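Local coordinates for protein sensor kinase citA (PDB 1P0Z) that senses citrate through its periplasmic domain, as the homodimeric histidine kinase of a two-component system, and probably phosphorylates its partner regulator to induce citrate-fermentation genes, at residues Y6-R11 against V121-E126; S92-S97 against S101-S106. All coordinates share one frame; numbering follows the deposited sequence. Where two conformers were deposited one is given.

Interaction 1: Y6-R11 against V121-E126. With MO7 (bis(mu4-oxo)-bis(mu3-oxo)-octakis(mu2-oxo)-dodecaoxo-heptamolybdenum (VI)), chain M.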
# COMPACT_ATOMS: atom_id res chain seq x y z
N TYR A 6 -13.03 -5.69 -10.85
CA TYR A 6 -12.62 -6.87 -10.10
C TYR A 6 -11.17 -7.31 -10.36
O TYR A 6 -10.41 -7.50 -9.40
CB TYR A 6 -13.55 -8.02 -10.45
CG TYR A 6 -13.16 -9.30 -9.79
CD1 TYR A 6 -13.35 -9.47 -8.43
CD2 TYR A 6 -12.51 -10.32 -10.51
CE1 TYR A 6 -12.91 -10.62 -7.78
CE2 TYR A 6 -12.07 -11.48 -9.87
CZ TYR A 6 -12.27 -11.61 -8.51
OH TYR A 6 -11.85 -12.75 -7.85
N GLN A 7 -10.79 -7.45 -11.62
CA GLN A 7 -9.43 -7.89 -11.90
C GLN A 7 -8.39 -6.90 -11.43
O GLN A 7 -7.32 -7.30 -10.97
CB GLN A 7 -9.21 -8.18 -13.39
CG GLN A 7 -9.91 -9.45 -13.85
CD GLN A 7 -9.28 -9.96 -15.18
OE1 GLN A 7 -8.07 -10.14 -15.26
NE2 GLN A 7 -10.09 -10.17 -16.21
N VAL A 8 -8.66 -5.62 -11.59
CA VAL A 8 -7.68 -4.64 -11.11
C VAL A 8 -7.50 -4.76 -9.59
O VAL A 8 -6.39 -4.69 -9.08
CB VAL A 8 -8.14 -3.22 -11.47
CG1 VAL A 8 -7.22 -2.15 -10.82
CG2 VAL A 8 -8.11 -3.09 -13.05
N GLY A 9 -8.61 -4.89 -8.86
CA GLY A 9 -8.51 -5.00 -7.41
C GLY A 9 -7.71 -6.24 -7.01
O GLY A 9 -6.89 -6.16 -6.09
N GLN A 10 -7.91 -7.36 -7.72
CA GLN A 10 -7.18 -8.58 -7.38
C GLN A 10 -5.69 -8.40 -7.64
O GLN A 10 -4.88 -8.88 -6.84
CB GLN A 10 -7.76 -9.77 -8.15
CG GLN A 10 -9.17 -10.15 -7.68
CD GLN A 10 -9.24 -10.46 -6.17
OE1 GLN A 10 -8.65 -11.43 -5.71
NE2 GLN A 10 -9.93 -9.62 -5.42
N ARG A 11 -5.34 -7.73 -8.73
CA ARG A 11 -3.94 -7.44 -9.08
C ARG A 11 -3.32 -6.57 -7.99
O ARG A 11 -2.19 -6.79 -7.52
CB ARG A 11 -3.84 -6.72 -10.44
CG ARG A 11 -3.63 -7.64 -11.65
CD ARG A 11 -2.15 -8.12 -11.74
NE ARG A 11 -1.25 -7.02 -12.15
CZ ARG A 11 0.05 -6.95 -11.84
NH1 ARG A 11 0.63 -7.90 -11.10
NH2 ARG A 11 0.77 -5.90 -12.28
N VAL A 121 -1.37 -0.71 -2.58
CA VAL A 121 -1.02 -0.61 -4.00
C VAL A 121 -2.29 -0.09 -4.67
O VAL A 121 -3.35 -0.69 -4.55
CB VAL A 121 -0.63 -1.99 -4.57
CG1 VAL A 121 -0.50 -1.93 -6.07
CG2 VAL A 121 0.68 -2.47 -3.88
N GLY A 122 -2.17 1.01 -5.38
CA GLY A 122 -3.37 1.62 -5.94
C GLY A 122 -3.37 1.86 -7.44
O GLY A 122 -2.33 2.10 -8.05
N TYR A 123 -4.59 1.79 -7.99
CA TYR A 123 -4.82 2.04 -9.42
C TYR A 123 -5.90 3.12 -9.55
O TYR A 123 -7.03 2.91 -9.14
CB TYR A 123 -5.34 0.79 -10.14
CG TYR A 123 -4.29 -0.29 -10.34
CD1 TYR A 123 -3.89 -1.10 -9.28
CD2 TYR A 123 -3.73 -0.50 -11.59
CE1 TYR A 123 -2.94 -2.13 -9.47
CE2 TYR A 123 -2.77 -1.51 -11.81
CZ TYR A 123 -2.39 -2.32 -10.72
OH TYR A 123 -1.43 -3.26 -10.94
N THR A 124 -5.55 4.30 -10.05
CA THR A 124 -6.56 5.35 -10.17
C THR A 124 -7.47 5.00 -11.36
O THR A 124 -7.02 4.85 -12.49
CB THR A 124 -5.90 6.72 -10.36
OG1 THR A 124 -5.21 7.05 -9.15
CG2 THR A 124 -6.95 7.81 -10.70
N ILE A 125 -8.76 4.94 -11.07
CA ILE A 125 -9.75 4.48 -12.01
C ILE A 125 -9.85 5.19 -13.33
O ILE A 125 -9.97 4.55 -14.39
CB ILE A 125 -11.12 4.36 -11.27
CG1 ILE A 125 -11.01 3.21 -10.23
CG2 ILE A 125 -12.22 3.96 -12.24
CD1 ILE A 125 -12.15 3.15 -9.21
N GLU A 126 -9.76 6.50 -13.28
CA GLU A 126 -9.89 7.24 -14.50
C GLU A 126 -8.77 6.93 -15.46
O GLU A 126 -8.96 7.10 -16.67
CB GLU A 126 -9.99 8.74 -14.18
CG GLU A 126 -9.29 9.68 -15.16
CD GLU A 126 -7.82 9.89 -14.79
OE1 GLU A 126 -7.54 10.36 -13.66
OE2 GLU A 126 -6.95 9.59 -15.62
MO1 MO7 M . -13.76 -4.78 -17.53
O1 MO7 M . -13.53 -6.37 -17.61
O2 MO7 M . -13.99 -2.73 -17.10
O3 MO7 M . -11.95 -4.18 -17.36
O4 MO7 M . -14.02 -4.32 -19.25
O5 MO7 M . -13.34 -5.08 -15.34
MO2 MO7 M . -14.45 -1.95 -19.07
O6 MO7 M . -14.68 -0.35 -18.82
O7 MO7 M . -12.57 -1.95 -19.00
O8 MO7 M . -14.67 -2.14 -20.80
MO3 MO7 M . -11.98 -1.97 -17.07
O9 MO7 M . -11.78 -2.72 -15.25
O10 MO7 M . -12.40 -0.36 -16.62
O11 MO7 M . -10.32 -1.82 -17.48
MO4 MO7 M . -11.27 -4.61 -15.23
O12 MO7 M . -11.29 -6.45 -15.79
O13 MO7 M . -9.63 -4.38 -15.81
O14 MO7 M . -11.11 -4.79 -13.47
MO5 MO7 M . -13.01 -7.17 -15.32
O15 MO7 M . -12.70 -7.55 -13.66
O16 MO7 M . -12.87 -8.71 -16.10
O17 MO7 M . -15.53 -4.77 -16.84
O18 MO7 M . -16.15 -2.53 -18.45
O19 MO7 M . -14.92 -7.01 -15.27
MO6 MO7 M . -16.04 -2.67 -16.48
MO7 MO7 M . -15.38 -5.28 -14.65
O20 MO7 M . -15.51 -3.38 -14.72
O21 MO7 M . -16.08 -1.09 -16.09
O22 MO7 M . -17.72 -3.18 -16.37
O23 MO7 M . -17.12 -5.62 -14.70
O24 MO7 M . -15.00 -5.45 -12.95
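Val8 and Tyr123 make a small apolar helix-on-sheet contact, in which the start of helix 6-20 lies against the C-terminal end of strand 115-124 in the periplasmic PAS-like domain. CG1 of Val8 approaches the CG end of the Tyr123 ring at an oblique angle, 3.5 Å from Tyr123 CG, and the same methyl lies 3.6 Å from Tyr123 CB. The valine torsion explains this division of labour: CG1 stands anti to the backbone N (chi1 173°) and meets the tyrosine, while CG2, beside that N, lies 3.4 Å from O13 of the bound heptamolybdate. No hydrogen bond crosses between the segments. At the other end of the ring, NH2 of Arg11 is 3.7 Å from Tyr123 OH, the guanidinium and ring planes being turned 70° apart. Both groups instead converge on Asp49, by a salt bridge from Arg11 and a hydrogen bond from Tyr123, whose hydroxyl is also bonded to Gln15.

The first turn of the helix offers its N-H groups to the cluster: Tyr6 N to O24, Gln7 N to O15 (2.8 Å) and Val8 N to O14. Gln7 adds a side-chain bond, NE2 to O16; His5, His130 and His131 also bond it. Amides at a helix start suit an anionic partner, and the positive end of the helix dipole probably helps.

Around the contact, Val8 also packs on Leu128 and on Leu102 of strand 101-109, Tyr123 touches Ala50 and Ala12, and Val121 reaches Ala16 and Ile19 farther along the helix, which therefore follows this side of the sheet.

Interaction 2: S92-S97 against S101-S106; sequences SVRKGS and SLRGKS. With NA (sodium ion), chain L; OMO (Mo(VI)(=O)(oh)2 cluster), chain N; FLC (citrate anion), chain K.
Strands 90-96 and 101-109 form an antiparallel beta hairpin whose Arg103 and Lys105 belong to the citrate-binding site, occupied here by citrate chelating an oxo-molybdenum(VI) group that Arg94 helps to hold. Two hydrogen-bonded pairs, Ser92 with Arg103 and Arg94 with Ser101, flank the non-hydrogen-bonded pair Val93 with Leu102. The bonds from Arg103 N to Ser92 O (2.7 Å) and from Ser92 N to Arg103 O (2.8 Å) close the first pair. The second is closed by Arg94 N to Ser101 O and Ser101 N to Arg94 O. The short strand axes diverge from antiparallel, at 133°.

Val93 and Leu102 meet on one face of the sheet; the arginines project from the other. There CB of Arg94 sits over the centre of one face of the Arg103 guanidinium, 3.5 Å from CZ, and citrate CG lies over the opposite face, so the flat group is sandwiched. Its edge is turned to the molybdenum group: Arg103 NH1 donates to OR1 at 2.9 Å, and Arg94 NE reaches the same oxygen at 2.8 Å (161°). A bend at chi3 (75°) turns the Arg94 guanidinium so that NH2 also bonds OM1.

Citrate holds the molybdenum through OB2, OG1 and OHB. Lys105 NZ binds citrate OG2 (2.7 Å), Ser97 OG binds OA1, and a water in bonding range of Gly96 N, Ser101 OG and Arg103 NH2 donates to OA2; the Ser101 hydroxyl is also bonded to Tyr52. Arg62 and His65 contribute from outside the hairpin, while Asp79 forms salt bridges with Arg103 and Lys105 and a hydrogen bond with Ser92 OG.

This concentration of cationic groups and N-H donors is consistent with binding H-citrate(2-), and Asp79 probably offsets part of the positive charge while orienting two of its bearers.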
# COMPACT_ATOMS: atom_id res chain seq x y z
N SER A 92 -9.96 -1.94 -1.39
CA SER A 92 -10.73 -0.77 -0.93
C SER A 92 -10.79 0.23 -2.07
O SER A 92 -9.98 0.17 -2.99
CB SER A 92 -10.02 -0.15 0.29
OG SER A 92 -10.57 1.11 0.67
N VAL A 93 -11.77 1.15 -2.03
CA VAL A 93 -11.85 2.19 -3.07
C VAL A 93 -11.96 3.53 -2.35
O VAL A 93 -12.67 3.66 -1.35
CB VAL A 93 -13.05 1.99 -4.04
CG1 VAL A 93 -14.41 2.05 -3.27
CG2 VAL A 93 -13.01 3.08 -5.16
N ARG A 94 -11.17 4.49 -2.81
CA ARG A 94 -11.24 5.81 -2.19
C ARG A 94 -10.53 6.85 -3.01
O ARG A 94 -9.57 6.58 -3.72
CB ARG A 94 -10.62 5.84 -0.78
CG ARG A 94 -11.39 6.80 0.16
CD ARG A 94 -10.62 7.04 1.48
NE ARG A 94 -9.46 7.94 1.35
CZ ARG A 94 -9.54 9.27 1.37
NH1 ARG A 94 -10.73 9.86 1.51
NH2 ARG A 94 -8.45 10.02 1.31
N LYS A 95 -11.03 8.08 -2.90
CA LYS A 95 -10.39 9.21 -3.57
C LYS A 95 -9.44 9.93 -2.60
O LYS A 95 -9.83 10.79 -1.81
CB LYS A 95 -11.48 10.19 -4.09
CG LYS A 95 -10.88 11.44 -4.79
CD LYS A 95 -11.94 12.28 -5.52
CE LYS A 95 -12.92 12.87 -4.52
NZ LYS A 95 -14.02 13.47 -5.28
N GLY A 96 -8.18 9.50 -2.63
CA GLY A 96 -7.15 10.15 -1.83
C GLY A 96 -6.59 11.26 -2.72
O GLY A 96 -7.18 11.58 -3.76
N SER A 97 -5.42 11.76 -2.35
CA SER A 97 -4.79 12.88 -3.07
C SER A 97 -4.57 12.59 -4.56
O SER A 97 -4.59 13.49 -5.41
CB SER A 97 -3.47 13.22 -2.39
OG SER A 97 -2.47 12.21 -2.66
N SER A 101 -9.35 5.77 -6.55
CA SER A 101 -8.54 4.60 -6.91
C SER A 101 -8.92 3.35 -6.16
O SER A 101 -9.41 3.41 -5.03
CB SER A 101 -7.06 4.90 -6.55
OG SER A 101 -6.89 5.26 -5.16
N LEU A 102 -8.68 2.20 -6.79
CA LEU A 102 -8.94 0.90 -6.16
C LEU A 102 -7.60 0.55 -5.50
O LEU A 102 -6.56 0.61 -6.17
CB LEU A 102 -9.28 -0.12 -7.26
CG LEU A 102 -10.08 -1.37 -6.87
CD1 LEU A 102 -11.39 -0.98 -6.23
CD2 LEU A 102 -10.33 -2.20 -8.12
N ARG A 103 -7.60 0.18 -4.20
CA ARG A 103 -6.38 -0.10 -3.45
C ARG A 103 -6.38 -1.53 -2.99
O ARG A 103 -7.43 -2.04 -2.60
CB ARG A 103 -6.31 0.71 -2.14
CG ARG A 103 -6.37 2.22 -2.32
CD ARG A 103 -7.85 2.80 -2.12
NE ARG A 103 -7.64 4.24 -2.32
CZ ARG A 103 -7.26 5.09 -1.35
NH1 ARG A 103 -7.14 4.66 -0.11
NH2 ARG A 103 -6.87 6.34 -1.69
N GLY A 104 -5.22 -2.16 -3.05
CA GLY A 104 -5.09 -3.48 -2.43
C GLY A 104 -4.26 -3.13 -1.19
O GLY A 104 -3.21 -2.50 -1.32
N LYS A 105 -4.72 -3.53 0.00
CA LYS A 105 -4.04 -3.21 1.26
C LYS A 105 -3.70 -4.47 2.00
O LYS A 105 -4.47 -5.43 1.97
CB LYS A 105 -4.95 -2.40 2.16
CG LYS A 105 -5.57 -1.13 1.48
CD LYS A 105 -5.25 0.10 2.32
CE LYS A 105 -6.08 1.25 1.89
NZ LYS A 105 -5.65 2.43 2.68
N SER A 106 -2.52 -4.48 2.64
CA SER A 106 -2.14 -5.68 3.41
C SER A 106 -1.19 -5.19 4.50
O SER A 106 -0.35 -4.31 4.27
CB SER A 106 -1.41 -6.68 2.49
OG SER A 106 -1.15 -7.90 3.20
NA NA L . 0.73 -8.74 4.45
OM1 OMO N . -5.58 9.46 1.63
MO OMO N . -5.26 7.62 1.80
OR1 OMO N . -6.84 7.02 1.57
OM2 OMO N . -5.03 7.53 3.53
CAC FLC K . -3.16 8.84 -2.31
CA FLC K . -2.98 7.33 -2.02
CB FLC K . -3.43 6.93 -0.54
CBC FLC K . -2.50 7.52 0.59
CG FLC K . -3.56 5.33 -0.43
CGC FLC K . -4.01 4.74 0.92
OA1 FLC K . -2.51 9.66 -1.68
OA2 FLC K . -4.04 9.10 -3.14
OB1 FLC K . -1.28 7.40 0.50
OB2 FLC K . -3.07 8.03 1.59
OG1 FLC K . -4.52 5.50 1.82
OG2 FLC K . -3.84 3.55 1.06
OHB FLC K . -4.75 7.41 -0.24
O HOH W 1 -6.16 7.80 -4.18
O HOH W 2 -1.03 -10.24 5.45
O HOH W 3 2.15 -9.94 6.10
O HOH W 4 1.26 -10.53 2.99

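Interactions 1 and 2 meet at neighbouring strands of one antiparallel sheet: strand 101-109 lies between 90-96 and 115-124, and Tyr123 N to Leu102 O (2.9 Å) and Val121 O to Gly104 N (2.8 Å) probably hydrogen-bond them. Leu102 also bridges the two, its side chain packing on Val8 of the helix. Both contacts are partly buried, yet differ in kind. Segments 6-11 and 121-126 join helix to sheet through side-chain packing without a hydrogen bond between them, burying 175 Å². Segments 92-97 and 101-106 bury 373 Å² and are tied by backbone bonds. Each has an anion beside it: helix-start amides, Gln7 and terminal histidines hold the heptamolybdate; charged side chains dominate the citrate pocket.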